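Local coordinates for molybdenum-pterin-binding protein 2 (Clostridium pasteurianum, PDB 1GUT), which binds molybdenum, in keeping with its place among the hexameric molbindins that take up the molybdate oxyanion, at residues 14-19 / 47-52. Residues are numbered along the deposited sequence; the frame is centred on the assembly and turned at random.
Sequences VGLKKG and LGVKEG
Glu51 reaches the strand through one carboxylate oxygen: its OE2 lies 3.3 Å from Leu16 N. The N-H to OE2 angle of 123° marks this as a weak, bent hydrogen bond. OE2 also lies 3.3 Å from Gly15 CA, next to the Leu16 amide. An extended Glu51 chain beyond CG delivers the carboxylate to this point. A water completes the polar end of the contact, donating one hydrogen to Val14 O at 2.6 Å and the other to Glu51 OE2 at 3.0 Å; it thus relieves the approach of two acceptors, which cannot bond to each other.

Farther along the strand the contact turns to leucine packing, in part against backbone. CB of Leu16 points toward 47-52; chi1 of 178° then puts CG anti to N, and the methyl CD2 lies against the polar Val49 O at a van der Waals distance of 3.6 Å. The apolar contact proper, Leu16 CD1 to Val49 CG1, is loose at 4.3 Å. Both Leu16 and Val49 also touch Val25 of the adjacent strand 22-29, and Val49 continues onto Val44 of helix 41-47. A second water accepts from Lys18 NZ and donates to Val49 O at 2.7 Å, spanning the two segments beside Leu16.

The backbone on both sides is irregular. Val14 and Gly15 both face Val26 in a classic beta bulge, just before Leu16. Gly48, with phi 64°, is the C-prime residue of a Schellman motif ending helix 41-47, closed by Val49 N to Val44 O.

The contact joins the helix-to-strand connection of the Mop/TOBE domain to its sheet, burying 226 Å². One bent bond and water-mediated links at an exposed carboxylate suggest a weak, solvent-adjusted attachment; the firmer tie is probably the backbone bonding of Gly52 with Val13.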
loop_
_atom_site.group_PDB
_atom_site.type_symbol
_atom_site.label_atom_id
_atom_site.label_comp_id
_atom_site.label_asym_id
_atom_site.label_seq_id
_atom_site.Cartn_x
_atom_site.Cartn_y
_atom_site.Cartn_z
ATOM N N VAL A 14 -23.028 -4.376 2.395
ATOM C CA VAL A 14 -24.030 -3.677 3.191
ATOM C C VAL A 14 -24.003 -2.167 2.971
ATOM O O VAL A 14 -24.880 -1.437 3.454
ATOM C CB VAL A 14 -23.955 -3.999 4.703
ATOM C CG1 VAL A 14 -24.298 -5.455 4.950
ATOM C CG2 VAL A 14 -22.567 -3.657 5.304
ATOM N N GLY A 15 -23.001 -1.684 2.252
ATOM C CA GLY A 15 -22.905 -0.269 1.949
ATOM C C GLY A 15 -22.137 -0.040 0.663
ATOM O O GLY A 15 -21.161 -0.720 0.382
ATOM N N LEU A 16 -22.576 0.943 -0.108
ATOM C CA LEU A 16 -21.916 1.319 -1.357
ATOM C C LEU A 16 -22.116 2.801 -1.573
ATOM O O LEU A 16 -23.254 3.277 -1.581
ATOM C CB LEU A 16 -22.485 0.522 -2.536
ATOM C CG LEU A 16 -21.939 0.820 -3.932
ATOM C CD1 LEU A 16 -20.447 0.539 -4.013
ATOM C CD2 LEU A 16 -22.691 -0.051 -4.930
ATOM N N LYS A 17 -21.022 3.550 -1.711
ATOM C CA LYS A 17 -21.097 4.989 -1.956
ATOM C C LYS A 17 -20.179 5.274 -3.122
ATOM O O LYS A 17 -18.985 5.019 -3.046
ATOM C CB LYS A 17 -20.678 5.764 -0.698
ATOM C CG LYS A 17 -20.720 7.283 -0.863
ATOM C CD LYS A 17 -20.596 8.010 0.485
ATOM C CE LYS A 17 -19.244 7.756 1.178
ATOM N NZ LYS A 17 -19.089 8.509 2.483
ATOM N N LYS A 18 -20.730 5.787 -4.208
ATOM C CA LYS A 18 -19.969 6.050 -5.401
ATOM C C LYS A 18 -19.488 7.474 -5.470
ATOM O O LYS A 18 -20.224 8.414 -5.201
ATOM C CB LYS A 18 -20.852 5.796 -6.630
ATOM C CG LYS A 18 -21.237 4.351 -6.793
ATOM C CD LYS A 18 -22.173 4.103 -7.976
ATOM C CE LYS A 18 -22.546 2.611 -8.054
ATOM N NZ LYS A 18 -23.410 2.288 -9.236
ATOM N N GLY A 19 -18.229 7.618 -5.831
ATOM C CA GLY A 19 -17.651 8.933 -6.052
ATOM C C GLY A 19 -17.451 9.108 -7.550
ATOM O O GLY A 19 -18.100 8.452 -8.363
ATOM N N LEU A 47 -17.386 -5.111 -12.262
ATOM C CA LEU A 47 -17.672 -6.274 -11.428
ATOM C C LEU A 47 -19.145 -6.339 -11.037
ATOM O O LEU A 47 -19.578 -7.322 -10.472
ATOM C CB LEU A 47 -16.812 -6.296 -10.150
ATOM C CG LEU A 47 -15.286 -6.394 -10.270
ATOM C CD1 LEU A 47 -14.649 -6.453 -8.889
ATOM C CD2 LEU A 47 -14.846 -7.584 -11.106
ATOM N N GLY A 48 -19.894 -5.281 -11.318
ATOM C CA GLY A 48 -21.305 -5.232 -10.963
ATOM C C GLY A 48 -21.571 -5.274 -9.459
ATOM O O GLY A 48 -22.501 -5.931 -9.009
ATOM N N VAL A 49 -20.755 -4.570 -8.675
ATOM C CA VAL A 49 -20.899 -4.505 -7.224
ATOM C C VAL A 49 -22.198 -3.780 -6.864
ATOM O O VAL A 49 -22.437 -2.675 -7.327
ATOM C CB VAL A 49 -19.698 -3.738 -6.614
ATOM C CG1 VAL A 49 -19.846 -3.609 -5.116
ATOM C CG2 VAL A 49 -18.407 -4.454 -6.966
ATOM N N LYS A 50 -23.023 -4.392 -6.021
ATOM C CA LYS A 50 -24.311 -3.816 -5.636
ATOM C C LYS A 50 -24.625 -4.199 -4.198
ATOM O O LYS A 50 -24.084 -5.204 -3.684
ATOM C CB LYS A 50 -25.426 -4.376 -6.542
ATOM C CG LYS A 50 -25.276 -3.975 -8.009
ATOM C CD LYS A 50 -26.421 -4.428 -8.864
ATOM C CE LYS A 50 -26.174 -3.963 -10.294
ATOM N NZ LYS A 50 -27.434 -3.812 -11.070
ATOM N N GLU A 51 -25.475 -3.410 -3.542
ATOM C CA GLU A 51 -25.870 -3.744 -2.182
ATOM C C GLU A 51 -26.488 -5.142 -2.134
ATOM O O GLU A 51 -27.303 -5.509 -2.988
ATOM C CB GLU A 51 -26.759 -2.653 -1.543
ATOM C CG GLU A 51 -25.844 -1.559 -1.013
ATOM C CD GLU A 51 -26.528 -0.539 -0.132
ATOM O OE1 GLU A 51 -27.771 -0.566 -0.028
ATOM O OE2 GLU A 51 -25.799 0.298 0.445
ATOM N N GLY A 52 -26.046 -5.943 -1.170
ATOM C CA GLY A 52 -26.548 -7.291 -1.024
ATOM C C GLY A 52 -25.735 -8.353 -1.737
ATOM O O GLY A 52 -25.931 -9.541 -1.504
HETATM O O HOH W 1 -26.364 0.645 3.377
HETATM O O HOH W 2 -23.908 -0.548 -8.225
#